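PDB 1NF2: phosphatase from Thermotoga maritima, which probably acts as a magnesium-dependent phosphatase of the haloacid dehalogenase (HAD) family. Local coordinates for residues M1-L13 and W204-D218. Residues are numbered along the deposited sequence; the frame is centred on the assembly and turned at random.
With MG (magnesium ion), chain F.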
loop_
_atom_site.group_PDB
_atom_site.type_symbol
_atom_site.label_atom_id
_atom_site.label_comp_id
_atom_site.label_asym_id
_atom_site.label_seq_id
_atom_site.Cartn_x
_atom_site.Cartn_y
_atom_site.Cartn_z
ATOM N N MET A 1 -26.451 8.414 -4.755
ATOM C CA MET A 1 -25.948 7.037 -5.010
ATOM C C MET A 1 -24.434 6.990 -5.201
ATOM O O MET A 1 -23.808 7.969 -5.609
ATOM C CB MET A 1 -26.653 6.444 -6.233
ATOM C CG MET A 1 -28.139 6.176 -5.992
ATOM S SD MET A 1 -29.020 5.672 -7.481
ATOM C CE MET A 1 -28.729 3.969 -7.461
ATOM N N TYR A 2 -23.857 5.832 -4.903
ATOM C CA TYR A 2 -22.421 5.616 -5.006
ATOM C C TYR A 2 -22.073 4.745 -6.198
ATOM O O TYR A 2 -22.765 3.767 -6.477
ATOM C CB TYR A 2 -21.927 4.972 -3.709
ATOM C CG TYR A 2 -22.035 5.922 -2.554
ATOM C CD1 TYR A 2 -21.030 6.863 -2.316
ATOM C CD2 TYR A 2 -23.180 5.961 -1.759
ATOM C CE1 TYR A 2 -21.162 7.823 -1.322
ATOM C CE2 TYR A 2 -23.322 6.922 -0.756
ATOM C CZ TYR A 2 -22.306 7.852 -0.548
ATOM O OH TYR A 2 -22.433 8.834 0.408
ATOM N N ARG A 3 -20.998 5.100 -6.899
ATOM C CA ARG A 3 -20.575 4.346 -8.081
ATOM C C ARG A 3 -19.103 3.940 -8.052
ATOM O O ARG A 3 -18.632 3.259 -8.960
ATOM C CB ARG A 3 -20.829 5.165 -9.349
ATOM C CG ARG A 3 -22.267 5.610 -9.525
ATOM C CD ARG A 3 -22.450 6.404 -10.810
ATOM N NE ARG A 3 -23.846 6.751 -11.059
ATOM C CZ ARG A 3 -24.573 7.547 -10.281
ATOM N NH1 ARG A 3 -24.036 8.083 -9.197
ATOM N NH2 ARG A 3 -25.837 7.811 -10.590
ATOM N N VAL A 4 -18.385 4.357 -7.012
ATOM C CA VAL A 4 -16.960 4.045 -6.884
ATOM C C VAL A 4 -16.720 3.485 -5.487
ATOM O O VAL A 4 -17.068 4.107 -4.491
ATOM C CB VAL A 4 -16.103 5.313 -7.113
ATOM C CG1 VAL A 4 -14.604 4.990 -6.970
ATOM C CG2 VAL A 4 -16.399 5.872 -8.501
ATOM N N PHE A 5 -16.120 2.304 -5.433
ATOM C CA PHE A 5 -15.887 1.610 -4.176
ATOM C C PHE A 5 -14.402 1.321 -3.930
ATOM O O PHE A 5 -13.794 0.508 -4.618
ATOM C CB PHE A 5 -16.716 0.319 -4.201
ATOM C CG PHE A 5 -18.187 0.558 -4.456
ATOM C CD1 PHE A 5 -19.040 0.933 -3.416
ATOM C CD2 PHE A 5 -18.702 0.486 -5.748
ATOM C CE1 PHE A 5 -20.382 1.240 -3.657
ATOM C CE2 PHE A 5 -20.044 0.790 -6.003
ATOM C CZ PHE A 5 -20.886 1.171 -4.955
ATOM N N VAL A 6 -13.827 1.998 -2.943
ATOM C CA VAL A 6 -12.408 1.833 -2.630
ATOM C C VAL A 6 -12.195 0.957 -1.392
ATOM O O VAL A 6 -12.768 1.207 -0.337
ATOM C CB VAL A 6 -11.748 3.213 -2.418
ATOM C CG1 VAL A 6 -10.239 3.045 -2.202
ATOM C CG2 VAL A 6 -12.020 4.102 -3.639
ATOM N N PHE A 7 -11.353 -0.059 -1.525
ATOM C CA PHE A 7 -11.105 -0.987 -0.427
ATOM C C PHE A 7 -9.629 -1.177 -0.084
ATOM O O PHE A 7 -8.813 -1.464 -0.962
ATOM C CB PHE A 7 -11.642 -2.384 -0.778
ATOM C CG PHE A 7 -13.075 -2.414 -1.221
ATOM C CD1 PHE A 7 -14.108 -2.420 -0.288
ATOM C CD2 PHE A 7 -13.393 -2.481 -2.575
ATOM C CE1 PHE A 7 -15.447 -2.498 -0.698
ATOM C CE2 PHE A 7 -14.731 -2.559 -2.997
ATOM C CZ PHE A 7 -15.757 -2.568 -2.054
ATOM N N ASP A 8 -9.279 -1.032 1.188
ATOM C CA ASP A 8 -7.905 -1.306 1.593
ATOM C C ASP A 8 -7.946 -2.836 1.646
ATOM O O ASP A 8 -9.033 -3.421 1.751
ATOM C CB ASP A 8 -7.620 -0.735 2.988
ATOM C CG ASP A 8 -6.160 -0.911 3.419
ATOM O OD1 ASP A 8 -5.797 -0.428 4.516
ATOM O OD2 ASP A 8 -5.372 -1.527 2.675
ATOM N N LEU A 9 -6.791 -3.487 1.551
ATOM C CA LEU A 9 -6.738 -4.949 1.599
ATOM C C LEU A 9 -6.566 -5.440 3.034
ATOM O O LEU A 9 -7.537 -5.856 3.668
ATOM C CB LEU A 9 -5.595 -5.469 0.720
ATOM C CG LEU A 9 -5.975 -6.112 -0.617
ATOM C CD1 LEU A 9 -7.074 -5.325 -1.291
ATOM C CD2 LEU A 9 -4.755 -6.189 -1.512
ATOM N N ASP A 10 -5.336 -5.385 3.547
ATOM C CA ASP A 10 -5.050 -5.824 4.911
ATOM C C ASP A 10 -5.968 -5.149 5.928
ATOM O O ASP A 10 -6.286 -3.963 5.799
ATOM C CB ASP A 10 -3.581 -5.539 5.260
ATOM C CG ASP A 10 -2.614 -6.447 4.507
ATOM O OD1 ASP A 10 -2.374 -7.582 4.968
ATOM O OD2 ASP A 10 -2.110 -6.034 3.445
ATOM N N GLY A 11 -6.397 -5.921 6.927
ATOM C CA GLY A 11 -7.274 -5.415 7.970
ATOM C C GLY A 11 -8.631 -4.911 7.503
ATOM O O GLY A 11 -9.415 -4.410 8.312
ATOM N N THR A 12 -8.925 -5.077 6.214
ATOM C CA THR A 12 -10.170 -4.578 5.630
ATOM C C THR A 12 -10.904 -5.630 4.787
ATOM O O THR A 12 -11.799 -6.311 5.289
ATOM C CB THR A 12 -9.849 -3.331 4.778
ATOM O OG1 THR A 12 -9.157 -2.383 5.604
ATOM C CG2 THR A 12 -11.120 -2.692 4.216
ATOM N N LEU A 13 -10.536 -5.760 3.517
ATOM C CA LEU A 13 -11.166 -6.758 2.654
ATOM C C LEU A 13 -10.569 -8.142 2.947
ATOM O O LEU A 13 -11.240 -9.158 2.784
ATOM C CB LEU A 13 -10.950 -6.426 1.173
ATOM C CG LEU A 13 -12.104 -6.630 0.178
ATOM C CD1 LEU A 13 -11.514 -6.860 -1.208
ATOM C CD2 LEU A 13 -12.973 -7.815 0.575
ATOM N N TRP A 204 -13.984 11.184 -11.329
ATOM C CA TRP A 204 -14.891 10.777 -10.252
ATOM C C TRP A 204 -15.239 12.058 -9.522
ATOM O O TRP A 204 -14.506 13.039 -9.597
ATOM C CB TRP A 204 -14.202 9.928 -9.166
ATOM C CG TRP A 204 -13.562 8.630 -9.512
ATOM C CD1 TRP A 204 -12.559 8.000 -8.808
ATOM C CD2 TRP A 204 -13.911 7.757 -10.566
ATOM N NE1 TRP A 204 -12.271 6.785 -9.366
ATOM C CE2 TRP A 204 -13.091 6.608 -10.452
ATOM C CE3 TRP A 204 -14.841 7.822 -11.604
ATOM C CZ2 TRP A 204 -13.175 5.547 -11.330
ATOM C CZ3 TRP A 204 -14.922 6.771 -12.474
ATOM C CH2 TRP A 204 -14.094 5.647 -12.335
ATOM N N LYS A 205 -16.343 12.042 -8.793
ATOM C CA LYS A 205 -16.687 13.185 -7.972
ATOM C C LYS A 205 -16.715 12.567 -6.575
ATOM O O LYS A 205 -17.038 11.393 -6.427
ATOM C CB LYS A 205 -18.033 13.810 -8.386
ATOM C CG LYS A 205 -19.291 13.000 -8.144
ATOM C CD LYS A 205 -20.477 13.713 -8.808
ATOM C CE LYS A 205 -21.834 13.163 -8.372
ATOM N NZ LYS A 205 -22.210 13.593 -6.993
ATOM N N LYS A 206 -16.333 13.328 -5.562
ATOM C CA LYS A 206 -16.305 12.801 -4.201
ATOM C C LYS A 206 -17.605 12.163 -3.704
ATOM O O LYS A 206 -17.571 11.135 -3.023
ATOM C CB LYS A 206 -15.881 13.903 -3.227
ATOM C CG LYS A 206 -14.417 14.270 -3.322
ATOM C CD LYS A 206 -14.107 15.573 -2.595
ATOM C CE LYS A 206 -14.622 15.571 -1.164
ATOM N NZ LYS A 206 -13.992 14.512 -0.338
ATOM N N GLU A 207 -18.739 12.772 -4.048
ATOM C CA GLU A 207 -20.053 12.299 -3.606
ATOM C C GLU A 207 -20.441 10.873 -3.970
ATOM O O GLU A 207 -21.294 10.284 -3.320
ATOM C CB GLU A 207 -21.160 13.234 -4.104
ATOM C CG GLU A 207 -21.463 14.402 -3.186
ATOM C CD GLU A 207 -22.822 15.034 -3.479
ATOM O OE1 GLU A 207 -23.043 15.465 -4.633
ATOM O OE2 GLU A 207 -23.668 15.096 -2.557
ATOM N N GLU A 208 -19.828 10.327 -5.008
ATOM C CA GLU A 208 -20.143 8.976 -5.448
ATOM C C GLU A 208 -19.092 7.942 -5.031
ATOM O O GLU A 208 -19.113 6.805 -5.504
ATOM C CB GLU A 208 -20.291 8.967 -6.969
ATOM C CG GLU A 208 -19.203 9.747 -7.670
ATOM C CD GLU A 208 -19.220 9.571 -9.176
ATOM O OE1 GLU A 208 -20.324 9.480 -9.756
ATOM O OE2 GLU A 208 -18.126 9.533 -9.780
ATOM N N ILE A 209 -18.196 8.329 -4.130
ATOM C CA ILE A 209 -17.124 7.441 -3.683
ATOM C C ILE A 209 -17.236 6.981 -2.237
ATOM O O ILE A 209 -17.494 7.784 -1.347
ATOM C CB ILE A 209 -15.748 8.125 -3.827
ATOM C CG1 ILE A 209 -15.550 8.607 -5.267
ATOM C CG2 ILE A 209 -14.641 7.154 -3.448
ATOM C CD1 ILE A 209 -14.222 9.298 -5.504
ATOM N N VAL A 210 -17.032 5.684 -2.019
ATOM C CA VAL A 210 -17.048 5.111 -0.676
ATOM C C VAL A 210 -15.674 4.471 -0.445
ATOM O O VAL A 210 -15.126 3.855 -1.355
ATOM C CB VAL A 210 -18.100 3.983 -0.529
ATOM C CG1 VAL A 210 -18.224 3.572 0.936
ATOM C CG2 VAL A 210 -19.421 4.437 -1.060
ATOM N N VAL A 211 -15.124 4.621 0.759
ATOM C CA VAL A 211 -13.832 4.012 1.081
ATOM C C VAL A 211 -13.950 3.200 2.368
ATOM O O VAL A 211 -14.587 3.632 3.331
ATOM C CB VAL A 211 -12.699 5.075 1.277
ATOM C CG1 VAL A 211 -12.458 5.823 -0.015
ATOM C CG2 VAL A 211 -13.079 6.050 2.358
ATOM N N PHE A 212 -13.366 2.007 2.359
ATOM C CA PHE A 212 -13.349 1.135 3.531
ATOM C C PHE A 212 -11.892 1.082 3.979
ATOM O O PHE A 212 -11.005 0.836 3.161
ATOM C CB PHE A 212 -13.807 -0.292 3.172
ATOM C CG PHE A 212 -15.278 -0.418 2.861
ATOM C CD1 PHE A 212 -16.154 -0.963 3.792
ATOM C CD2 PHE A 212 -15.776 -0.024 1.632
ATOM C CE1 PHE A 212 -17.512 -1.116 3.500
ATOM C CE2 PHE A 212 -17.135 -0.170 1.329
ATOM C CZ PHE A 212 -17.999 -0.720 2.270
ATOM N N GLY A 213 -11.654 1.310 5.265
ATOM C CA GLY A 213 -10.300 1.273 5.773
ATOM C C GLY A 213 -10.227 0.912 7.246
ATOM O O GLY A 213 -11.251 0.717 7.907
ATOM N N ASP A 214 -9.004 0.817 7.754
ATOM C CA ASP A 214 -8.765 0.482 9.146
ATOM C C ASP A 214 -7.510 1.198 9.653
ATOM O O ASP A 214 -7.264 1.252 10.863
ATOM C CB ASP A 214 -8.545 -1.022 9.280
ATOM C CG ASP A 214 -7.168 -1.452 8.781
ATOM O OD1 ASP A 214 -6.626 -2.446 9.313
ATOM O OD2 ASP A 214 -6.624 -0.798 7.858
ATOM N N ASN A 215 -6.751 1.748 8.702
ATOM C CA ASN A 215 -5.452 2.408 8.912
ATOM C C ASN A 215 -5.267 3.908 9.038
ATOM O O ASN A 215 -6.122 4.713 8.679
ATOM C CB ASN A 215 -4.491 2.000 7.783
ATOM C CG ASN A 215 -3.715 0.773 8.110
ATOM O OD1 ASN A 215 -2.907 0.299 7.308
ATOM N ND2 ASN A 215 -3.941 0.244 9.303
ATOM N N GLU A 216 -4.066 4.246 9.502
ATOM C CA GLU A 216 -3.613 5.622 9.624
ATOM C C GLU A 216 -3.400 5.963 8.151
ATOM O O GLU A 216 -3.753 7.041 7.693
ATOM C CB GLU A 216 -2.276 5.670 10.364
ATOM C CG GLU A 216 -2.234 6.619 11.543
ATOM C CD GLU A 216 -2.616 8.030 11.164
ATOM O OE1 GLU A 216 -2.081 8.541 10.156
ATOM O OE2 GLU A 216 -3.449 8.632 11.879
ATOM N N ASN A 217 -2.839 4.999 7.421
ATOM C CA ASN A 217 -2.596 5.120 5.986
ATOM C C ASN A 217 -3.883 5.380 5.188
ATOM O O ASN A 217 -3.864 6.112 4.197
ATOM C CB ASN A 217 -1.964 3.833 5.449
ATOM C CG ASN A 217 -0.477 3.719 5.768
ATOM O OD1 ASN A 217 0.118 2.650 5.596
ATOM N ND2 ASN A 217 0.129 4.814 6.217
ATOM N N ASP A 218 -4.986 4.761 5.612
ATOM C CA ASP A 218 -6.279 4.890 4.928
ATOM C C ASP A 218 -6.995 6.190 5.275
ATOM O O ASP A 218 -7.813 6.686 4.507
ATOM C CB ASP A 218 -7.185 3.704 5.288
ATOM C CG ASP A 218 -6.611 2.374 4.848
ATOM O OD1 ASP A 218 -6.901 1.354 5.521
ATOM O OD2 ASP A 218 -5.880 2.343 3.834
HETATM MG MG MG F . -4.733 -1.895 6.236
HETATM O O HOH W 1 -24.370 9.641 -3.390
HETATM O O HOH W 2 -22.878 10.119 -7.986
HETATM O O HOH W 3 -21.700 11.163 -0.793
#
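Val-4 and Trp-204 meet at about a right angle: CG2 of Val-4 stands over the indole face, 3.9 Å from the six-membered ring centroid, in a CH-pi contact. On the same sheet face CB of Val-6 lies 3.6 Å from CG1 of Val-211. On the other face the rings of Phe-7 and Phe-212 run nearly parallel (25°) but slid, centroids 5.1 Å apart, like chi1 torsions (-53° and -71°) sending both the same way. Parallel strands 4-8 and 209-213 are laced by four backbone hydrogen bonds, the first from Val-210 N to Val-4 O, the last from Asp-8 N to Phe-212 O; before them, Glu-208 O accepts from Arg-3 N and Val-4 N. There the Tyr-2 ring lies across Val-210, and a water joins its OH to Glu-207 O; an alanine here would probably leave that water without its phenol partner. At the C-terminal ends of these HAD-core strands, magnesium is bound by Asp-8 OD1 (2.5 Å), Asp-214 OD2 (2.7 Å) and the backbone O of Asp-10, whose carboxylate turns to Arg-43. Lys-191 makes salt bridges to Asp-8 and Asp-218. The pair sits mid-sheet between strands 36-40 and 227-230, helix 191-202 packed on Ile-209 and Val-211.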